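Local coordinates for protein ORF10 (Moritella marina, PDB 6RIW) that probably catalyses the condensation step of chain elongation, as the ketosynthase-chain length factor didomain of a polyunsaturated fatty acid synthase, at residues Q139-A144 and F153-Y158; F190-A195 and V203-D208; I660-E665 and Y670-L675. All blocks are in the same frame, centred on the assembly; numbering follows the deposited sequence.

Contact 1: Q139-A144 and F153-Y158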
loop_
_atom_site.group_PDB
_atom_site.type_symbol
_atom_site.label_atom_id
_atom_site.label_comp_id
_atom_site.label_asym_id
_atom_site.label_seq_id
_atom_site.Cartn_x
_atom_site.Cartn_y
_atom_site.Cartn_z
ATOM N N GLN A 139 -3.680 14.271 -23.658
ATOM C CA GLN A 139 -3.870 14.219 -25.104
ATOM C C GLN A 139 -5.345 14.347 -25.449
ATOM O O GLN A 139 -5.711 15.031 -26.416
ATOM C CB GLN A 139 -3.303 12.919 -25.695
ATOM C CG GLN A 139 -3.412 12.861 -27.254
ATOM C CD GLN A 139 -2.455 13.832 -27.947
ATOM O OE1 GLN A 139 -2.767 14.406 -29.005
ATOM N NE2 GLN A 139 -1.292 14.029 -27.347
ATOM N N VAL A 140 -6.210 13.672 -24.684
ATOM C CA VAL A 140 -7.637 13.750 -24.968
ATOM C C VAL A 140 -8.148 15.165 -24.712
ATOM O O VAL A 140 -8.895 15.712 -25.528
ATOM C CB VAL A 140 -8.421 12.703 -24.154
ATOM C CG1 VAL A 140 -9.926 12.812 -24.453
ATOM C CG2 VAL A 140 -7.925 11.299 -24.479
ATOM N N VAL A 141 -7.725 15.793 -23.608
ATOM C CA VAL A 141 -8.104 17.190 -23.353
ATOM C C VAL A 141 -7.609 18.085 -24.478
ATOM O O VAL A 141 -8.356 18.920 -25.002
ATOM C CB VAL A 141 -7.570 17.677 -21.993
ATOM C CG1 VAL A 141 -7.776 19.224 -21.846
ATOM C CG2 VAL A 141 -8.251 16.960 -20.827
ATOM N N ASP A 142 -6.339 17.921 -24.870
ATOM C CA ASP A 142 -5.785 18.708 -25.972
ATOM C C ASP A 142 -6.642 18.602 -27.225
ATOM O O ASP A 142 -6.989 19.620 -27.848
ATOM C CB ASP A 142 -4.359 18.248 -26.288
ATOM C CG ASP A 142 -3.804 18.880 -27.567
ATOM O OD1 ASP A 142 -4.114 18.381 -28.678
ATOM O OD2 ASP A 142 -3.045 19.877 -27.461
ATOM N N ASN A 143 -6.968 17.372 -27.639
ATOM C CA ASN A 143 -7.691 17.203 -28.892
ATOM C C ASN A 143 -9.112 17.745 -28.804
ATOM O O ASN A 143 -9.632 18.264 -29.800
ATOM C CB ASN A 143 -7.725 15.740 -29.300
ATOM C CG ASN A 143 -6.348 15.160 -29.564
ATOM O OD1 ASN A 143 -6.223 13.964 -29.825
ATOM N ND2 ASN A 143 -5.302 15.995 -29.475
ATOM N N ALA A 144 -9.758 17.621 -27.642
ATOM C CA ALA A 144 -11.085 18.209 -27.473
ATOM C C ALA A 144 -11.034 19.728 -27.609
ATOM O O ALA A 144 -11.910 20.335 -28.240
ATOM C CB ALA A 144 -11.668 17.829 -26.111
ATOM N N PHE A 153 -4.730 24.883 -31.479
ATOM C CA PHE A 153 -4.579 24.891 -30.032
ATOM C C PHE A 153 -3.649 23.761 -29.595
ATOM O O PHE A 153 -3.699 22.654 -30.138
ATOM C CB PHE A 153 -5.929 24.735 -29.333
ATOM C CG PHE A 153 -5.803 24.661 -27.842
ATOM C CD1 PHE A 153 -5.794 25.817 -27.081
ATOM C CD2 PHE A 153 -5.635 23.442 -27.199
ATOM C CE1 PHE A 153 -5.644 25.761 -25.708
ATOM C CE2 PHE A 153 -5.480 23.392 -25.817
ATOM C CZ PHE A 153 -5.489 24.551 -25.083
ATOM N N GLN A 154 -2.794 24.044 -28.612
ATOM C CA GLN A 154 -1.892 23.041 -28.052
ATOM C C GLN A 154 -1.898 23.144 -26.538
ATOM O O GLN A 154 -1.642 24.214 -25.984
ATOM C CB GLN A 154 -0.452 23.224 -28.534
ATOM C CG GLN A 154 -0.176 22.888 -29.965
ATOM C CD GLN A 154 1.280 23.148 -30.260
ATOM O OE1 GLN A 154 1.751 24.275 -30.129
ATOM N NE2 GLN A 154 2.007 22.111 -30.610
ATOM N N LEU A 155 -2.185 22.037 -25.869
ATOM C CA LEU A 155 -2.037 21.991 -24.425
ATOM C C LEU A 155 -0.574 21.789 -24.048
ATOM O O LEU A 155 0.165 21.064 -24.726
ATOM C CB LEU A 155 -2.891 20.857 -23.855
ATOM C CG LEU A 155 -2.992 20.741 -22.336
ATOM C CD1 LEU A 155 -3.711 21.933 -21.751
ATOM C CD2 LEU A 155 -3.767 19.446 -22.039
ATOM N N THR A 156 -0.153 22.419 -22.957
ATOM C CA THR A 156 1.206 22.204 -22.474
ATOM C C THR A 156 1.270 20.960 -21.584
ATOM O O THR A 156 0.284 20.578 -20.947
ATOM C CB THR A 156 1.726 23.428 -21.713
ATOM O OG1 THR A 156 0.918 23.662 -20.557
ATOM C CG2 THR A 156 1.699 24.678 -22.615
ATOM N N HIS A 157 2.443 20.320 -21.559
ATOM C CA HIS A 157 2.654 19.186 -20.658
ATOM C C HIS A 157 2.543 19.620 -19.187
ATOM O O HIS A 157 2.862 20.753 -18.817
ATOM C CB HIS A 157 4.020 18.538 -20.956
ATOM C CG HIS A 157 4.112 17.090 -20.580
ATOM N ND1 HIS A 157 3.601 16.082 -21.365
ATOM C CD2 HIS A 157 4.671 16.483 -19.509
ATOM C CE1 HIS A 157 3.839 14.916 -20.795
ATOM N NE2 HIS A 157 4.486 15.131 -19.665
ATOM N N TYR A 158 2.090 18.697 -18.325
ATOM C CA TYR A 158 1.772 19.075 -16.944
ATOM C C TYR A 158 3.002 19.509 -16.142
ATOM O O TYR A 158 2.885 20.354 -15.250
ATOM C CB TYR A 158 1.042 17.921 -16.240
ATOM C CG TYR A 158 1.958 16.820 -15.741
ATOM C CD1 TYR A 158 2.521 15.908 -16.621
ATOM C CD2 TYR A 158 2.254 16.709 -14.380
ATOM C CE1 TYR A 158 3.382 14.884 -16.146
ATOM C CE2 TYR A 158 3.108 15.701 -13.892
ATOM C CZ TYR A 158 3.665 14.806 -14.777
ATOM O OH TYR A 158 4.512 13.832 -14.281
HETATM O O HOH W 1 -0.188 19.500 -27.000
#

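Contact 2: F190-A195 and V203-D208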
loop_
_atom_site.group_PDB
_atom_site.type_symbol
_atom_site.label_atom_id
_atom_site.label_comp_id
_atom_site.label_asym_id
_atom_site.label_seq_id
_atom_site.Cartn_x
_atom_site.Cartn_y
_atom_site.Cartn_z
ATOM N N PHE A 190 7.344 -8.193 1.614
ATOM C CA PHE A 190 6.131 -7.549 1.128
ATOM C C PHE A 190 6.101 -6.128 1.673
ATOM O O PHE A 190 6.879 -5.764 2.555
ATOM C CB PHE A 190 4.859 -8.324 1.507
ATOM C CG PHE A 190 4.641 -8.513 3.005
ATOM C CD1 PHE A 190 5.196 -9.600 3.671
ATOM C CD2 PHE A 190 3.831 -7.630 3.720
ATOM C CE1 PHE A 190 4.970 -9.782 5.071
ATOM C CE2 PHE A 190 3.580 -7.807 5.086
ATOM C CZ PHE A 190 4.152 -8.883 5.765
ATOM N N ALA A 191 5.230 -5.316 1.088
ATOM C CA ALA A 191 4.907 -3.995 1.606
ATOM C C ALA A 191 3.535 -4.045 2.263
ATOM O O ALA A 191 2.704 -4.907 1.950
ATOM C CB ALA A 191 4.921 -2.946 0.491
ATOM N N LEU A 192 3.301 -3.116 3.187
ATOM C CA LEU A 192 1.993 -3.011 3.824
ATOM C C LEU A 192 1.632 -1.545 3.989
ATOM O O LEU A 192 2.495 -0.663 3.927
ATOM C CB LEU A 192 1.956 -3.730 5.191
ATOM C CG LEU A 192 2.843 -3.199 6.325
ATOM C CD1 LEU A 192 2.230 -2.007 7.080
ATOM C CD2 LEU A 192 3.113 -4.317 7.334
ATOM N N ASP A 193 0.343 -1.293 4.232
ATOM C CA ASP A 193 -0.169 0.048 4.499
ATOM C C ASP A 193 -1.103 -0.055 5.695
ATOM O O ASP A 193 -2.105 -0.773 5.644
ATOM C CB ASP A 193 -0.895 0.613 3.265
ATOM C CG ASP A 193 -1.439 2.050 3.436
ATOM O OD1 ASP A 193 -1.093 2.772 4.412
ATOM O OD2 ASP A 193 -2.220 2.482 2.527
ATOM N N ALA A 194 -0.745 0.624 6.773
ATOM C CA ALA A 194 -1.608 0.862 7.926
ATOM C C ALA A 194 -1.650 2.360 8.231
ATOM O O ALA A 194 -1.712 2.761 9.390
ATOM C CB ALA A 194 -1.122 0.080 9.150
ATOM N N ALA A 195 -1.580 3.190 7.185
ATOM C CA ALA A 195 -1.545 4.664 7.266
ATOM C C ALA A 195 -0.445 5.060 8.249
ATOM O O ALA A 195 0.667 4.511 8.158
ATOM C CB ALA A 195 -2.940 5.207 7.587
ATOM N N VAL A 203 7.484 -3.291 11.913
ATOM C CA VAL A 203 8.412 -3.801 12.928
ATOM C C VAL A 203 7.789 -4.972 13.687
ATOM O O VAL A 203 8.419 -6.030 13.864
ATOM C CB VAL A 203 8.849 -2.660 13.870
ATOM C CG1 VAL A 203 9.565 -3.219 15.116
ATOM C CG2 VAL A 203 9.754 -1.691 13.090
ATOM N N LYS A 204 6.535 -4.813 14.118
ATOM C CA LYS A 204 5.864 -5.869 14.865
ATOM C C LYS A 204 5.732 -7.142 14.028
ATOM O O LYS A 204 6.025 -8.241 14.505
ATOM C CB LYS A 204 4.497 -5.377 15.346
ATOM C CG LYS A 204 3.669 -6.428 16.086
ATOM C CD LYS A 204 4.415 -6.938 17.316
ATOM C CE LYS A 204 3.658 -8.084 18.024
ATOM N NZ LYS A 204 2.859 -8.936 17.095
ATOM N N LEU A 205 5.306 -7.022 12.766
ATOM C CA LEU A 205 5.184 -8.229 11.952
ATOM C C LEU A 205 6.543 -8.830 11.629
ATOM O O LEU A 205 6.659 -10.053 11.466
ATOM C CB LEU A 205 4.414 -7.913 10.657
ATOM C CG LEU A 205 2.959 -7.514 10.867
ATOM C CD1 LEU A 205 2.321 -7.252 9.501
ATOM C CD2 LEU A 205 2.172 -8.586 11.614
ATOM N N ALA A 206 7.586 -8.008 11.530
ATOM C CA ALA A 206 8.911 -8.572 11.292
ATOM C C ALA A 206 9.393 -9.351 12.512
ATOM O O ALA A 206 10.001 -10.424 12.368
ATOM C CB ALA A 206 9.910 -7.469 10.919
ATOM N N CYS A 207 9.109 -8.842 13.722
ATOM C CA CYS A 207 9.352 -9.625 14.935
ATOM C C CYS A 207 8.603 -10.954 14.901
ATOM O O CYS A 207 9.165 -11.996 15.271
ATOM C CB CYS A 207 8.945 -8.847 16.193
ATOM S SG CYS A 207 9.884 -7.341 16.502
ATOM N N ASP A 208 7.334 -10.937 14.467
ATOM C CA ASP A 208 6.558 -12.179 14.338
ATOM C C ASP A 208 7.251 -13.181 13.427
ATOM O O ASP A 208 7.243 -14.387 13.700
ATOM C CB ASP A 208 5.164 -11.905 13.765
ATOM C CG ASP A 208 4.257 -11.146 14.714
ATOM O OD1 ASP A 208 4.575 -11.017 15.919
ATOM O OD2 ASP A 208 3.194 -10.677 14.232
#

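Contact 3: I660-E665 and Y670-L675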
loop_
_atom_site.group_PDB
_atom_site.type_symbol
_atom_site.label_atom_id
_atom_site.label_comp_id
_atom_site.label_asym_id
_atom_site.label_seq_id
_atom_site.Cartn_x
_atom_site.Cartn_y
_atom_site.Cartn_z
ATOM N N ILE A 660 -5.149 -4.178 7.337
ATOM C CA ILE A 660 -4.099 -3.558 6.536
ATOM C C ILE A 660 -4.229 -3.958 5.075
ATOM O O ILE A 660 -4.891 -4.938 4.733
ATOM C CB ILE A 660 -2.687 -3.944 7.023
ATOM C CG1 ILE A 660 -2.486 -5.466 6.918
ATOM C CG2 ILE A 660 -2.406 -3.388 8.422
ATOM C CD1 ILE A 660 -1.047 -5.917 7.215
ATOM N N THR A 661 -3.547 -3.207 4.206
ATOM C CA THR A 661 -3.300 -3.733 2.867
ATOM C C THR A 661 -1.920 -4.370 2.832
ATOM O O THR A 661 -1.037 -4.026 3.622
ATOM C CB THR A 661 -3.422 -2.656 1.771
ATOM O OG1 THR A 661 -2.395 -1.675 1.933
ATOM C CG2 THR A 661 -4.789 -1.995 1.828
ATOM N N VAL A 662 -1.759 -5.330 1.917
ATOM C CA VAL A 662 -0.522 -6.060 1.694
ATOM C C VAL A 662 -0.270 -6.006 0.192
ATOM O O VAL A 662 -1.178 -6.300 -0.594
ATOM C CB VAL A 662 -0.630 -7.528 2.159
ATOM C CG1 VAL A 662 0.609 -8.315 1.748
ATOM C CG2 VAL A 662 -0.807 -7.594 3.688
ATOM N N SER A 663 0.932 -5.604 -0.205
ATOM C CA SER A 663 1.257 -5.442 -1.616
ATOM C C SER A 663 2.524 -6.221 -1.932
ATOM O O SER A 663 3.576 -5.982 -1.330
ATOM C CB SER A 663 1.416 -3.958 -1.971
ATOM O OG SER A 663 0.222 -3.243 -1.673
ATOM N N ALA A 664 2.425 -7.154 -2.872
ATOM C CA ALA A 664 3.599 -7.880 -3.343
ATOM C C ALA A 664 3.395 -8.247 -4.807
ATOM O O ALA A 664 3.718 -9.361 -5.229
ATOM C CB ALA A 664 3.887 -9.122 -2.489
ATOM N N GLU A 665 2.819 -7.326 -5.578
ATOM C CA GLU A 665 2.589 -7.482 -7.032
ATOM C C GLU A 665 1.689 -8.711 -7.239
ATOM O O GLU A 665 0.718 -8.908 -6.486
ATOM C CB GLU A 665 3.934 -7.525 -7.759
ATOM C CG GLU A 665 4.794 -6.253 -7.557
ATOM C CD GLU A 665 4.043 -4.978 -7.909
ATOM O OE1 GLU A 665 3.266 -4.998 -8.902
ATOM O OE2 GLU A 665 4.194 -3.957 -7.184
ATOM N N TYR A 670 -0.760 -14.487 -2.139
ATOM C CA TYR A 670 -0.008 -15.572 -1.512
ATOM C C TYR A 670 0.821 -15.076 -0.326
ATOM O O TYR A 670 0.965 -15.798 0.666
ATOM C CB TYR A 670 0.863 -16.274 -2.573
ATOM C CG TYR A 670 0.060 -16.806 -3.757
ATOM C CD1 TYR A 670 -1.226 -17.296 -3.585
ATOM C CD2 TYR A 670 0.582 -16.796 -5.050
ATOM C CE1 TYR A 670 -1.979 -17.779 -4.665
ATOM C CE2 TYR A 670 -0.167 -17.280 -6.138
ATOM C CZ TYR A 670 -1.434 -17.771 -5.932
ATOM O OH TYR A 670 -2.162 -18.245 -7.013
ATOM N N ARG A 671 1.343 -13.844 -0.377
ATOM C CA ARG A 671 1.966 -13.294 0.828
ATOM C C ARG A 671 0.949 -13.095 1.956
ATOM O O ARG A 671 1.312 -13.220 3.134
ATOM C CB ARG A 671 2.687 -11.978 0.525
ATOM C CG ARG A 671 3.927 -12.124 -0.386
ATOM C CD ARG A 671 5.111 -12.842 0.297
ATOM N NE ARG A 671 6.277 -12.910 -0.595
ATOM C CZ ARG A 671 7.371 -13.638 -0.352
ATOM N NH1 ARG A 671 8.381 -13.629 -1.222
ATOM N NH2 ARG A 671 7.462 -14.368 0.764
ATOM N N CYS A 672 -0.308 -12.770 1.633
ATOM C CA CYS A 672 -1.344 -12.686 2.670
ATOM C C CYS A 672 -1.611 -14.041 3.301
ATOM O O CYS A 672 -1.868 -14.137 4.511
ATOM C CB CYS A 672 -2.655 -12.147 2.084
ATOM S SG CYS A 672 -2.639 -10.382 1.697
ATOM N N VAL A 673 -1.634 -15.098 2.491
ATOM C CA VAL A 673 -1.832 -16.436 3.050
ATOM C C VAL A 673 -0.723 -16.755 4.050
ATOM O O VAL A 673 -0.975 -17.240 5.162
ATOM C CB VAL A 673 -1.902 -17.467 1.910
ATOM C CG1 VAL A 673 -1.932 -18.897 2.460
ATOM C CG2 VAL A 673 -3.123 -17.186 0.999
ATOM N N GLU A 674 0.532 -16.481 3.663
ATOM C CA GLU A 674 1.677 -16.677 4.553
ATOM C C GLU A 674 1.553 -15.835 5.814
ATOM O O GLU A 674 1.805 -16.319 6.926
ATOM C CB GLU A 674 2.967 -16.325 3.815
ATOM C CG GLU A 674 4.242 -16.330 4.675
ATOM C CD GLU A 674 5.508 -16.050 3.835
ATOM O OE1 GLU A 674 5.587 -14.999 3.135
ATOM O OE2 GLU A 674 6.413 -16.901 3.862
ATOM N N LEU A 675 1.151 -14.578 5.664
ATOM C CA LEU A 675 0.948 -13.715 6.833
ATOM C C LEU A 675 -0.179 -14.230 7.730
ATOM O O LEU A 675 -0.044 -14.246 8.966
ATOM C CB LEU A 675 0.656 -12.283 6.366
ATOM C CG LEU A 675 0.366 -11.223 7.440
ATOM C CD1 LEU A 675 1.474 -11.227 8.494
ATOM C CD2 LEU A 675 0.254 -9.838 6.759
#

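Contact 1: Q139-A144 and F153-Y158
D142 of helix 129-148 meets L155 of the loop that follows it, in the N-terminal ketosynthase domain and away from the magnesium site: a loop without regular secondary structure returns onto a helix and is held by a carboxylate-to-amide hydrogen bond. The backbone amide L155 N donates to D142 OD2 over 2.8 Å, and the bond is almost straight, 172° at the hydrogen. It uses the anti lone pair of that oxygen, the one facing away from OD1. The carboxylate gets there because CG stands anti to the backbone N of D142 (chi1 171°), which carries OD2 out beyond the helix wall to the loop. A water adds a second tie: it donates to D142 OD2 at 2.9 Å and to L155 O at 2.8 Å, so a single carboxylate oxygen serves both polar groups of L155, one directly and one through solvent. The other oxygen, D142 OD1, forms a salt bridge with K146 one turn further along the helix, and K146 also donates to F153 O. Beside this bond L155 CB lies 3.9 Å from D142 CB, while L155 CD2 meets V141 CG1 at 4.0 Å, the two branched side chains meeting at a slant. On the helix itself, N143 ND2 donates to Q139 OE1 at 3.0 Å, coming from above the carbonyl plane, and makes a weak bond to D142 OD1. The loop also contacts helix 597-608: S604 and Q608 bond to the backbone of Q154, and I601 packs on L155. Helix 917-922 meanwhile covers V140 and A144, so helix 129-148 is packed between this loop and later parts of the chain.

Contact 2: F190-A195 and V203-D208
L205 of helix 198-211 reaches across to L192 and F190 of strand 189-193, in a strand-turn-helix element of the thiolase-like fold; in ketosynthases the turn of this element carries the nucleophilic cysteine. The backbones stay well apart, with L192 CA and L205 CA 10.2 Å from each other, and side chains from both segments span the gap. From L205 CB, which points toward the strand, CG turns to lie beside the backbone N and anti to the carbonyl carbon (chi1 -65°). The second torsion is extended, and CD1 becomes the leading tip. That one methyl does the touching: L205 CD1 rests on L192 CD2 at 3.7 Å, and it also approaches F190 CZ at 4.5 Å, arriving at the edge of the ring, near its plane. L192 answers from the strand with CG set between its backbone N and carbonyl carbon, the crowded position (chi1 64°), and the two leucines pass at an angle. L675 and L679 of helix 668-682 and L290 of strand 283-292 also pack on L205. Some polar groups pair within their own segment. Beyond the strand, A195 N donates to D193 OD1 at 2.8 Å, an Asx turn in which the donor comes from above the carboxylate plane. On the helix K204 NZ forms a salt bridge at 2.9 Å, on the syn lone pair of D208 OD1. The side chain of M1, a magnesium-binding residue, is about 10 Å from that of L205. With no hydrogen bond from strand to helix and only 88 Å² buried, the contact is apolar, van der Waals packing through one methyl, and supplies no directional bond.

Contact 3: I660-E665 and Y670-L675
The tight centre of this strand-helix packing, in the chain length factor half, is where V662 of strand 659-663 meets C672 of helix 668-682. C672 SG is 3.5 Å from V662 CB and faces the CB-H side of the valine, with the methyls CG1 and CG2 flanking it. V662 places CG1 anti to its backbone N (chi1 173°), which turns CB-H to the sulfur and leaves a methyl on each flank. Close packing continues just past the strand, where A664 CB meets R671 CG at 3.7 Å: the arginine offers its aliphatic stem, bent at chi2, and takes its charge elsewhere. Toward the start of the strand the fit relaxes. L675 CD2 still touches V662 CG2 at 3.9 Å, but I660 CD1 and L675 CD2 merely reach each other tip to tip, 4.2 Å apart. This looser end is no solvent side, for Y201 packs on I660 and Y209 on L675. The strand and helix segments run at 125°, with their axes 8.6 Å apart at closest approach. R671 NH2 bonds E674 OE1 at 3.1 Å, in the guanidinium plane and on the syn lone pair of E674 OE1, a salt bridge one turn along the helix. F770 adds a cation-pi partner to R671, and E674 OE2 accepts from S188 of the ketosynthase half. No polar bond crosses between strand and helix; the interface is apolar, and the buried charge of R671 is probably balanced by E674 beside it.

Overall arrangement
From the N terminus, contact 1 closes first, folding the loop after helix 129-148 back onto that helix. Contact 2 then closes the short turn from strand 189-193 into helix 198-211, and much later contact 3 closes the equivalent turn in the second ketosynthase-like half. The three follow in series, with none nested or crossed. Contact 1 is peripheral, its centre about 42 Å from that of contact 2 and 40 Å from that of contact 3. Contacts 2 and 3 meet directly: strands 189-193 and 659-663 pair antiparallel, as at the dimer interface of ketosynthases, A191 O lying 2.9 Å from S663 N, and together they join the two halves of the didomain.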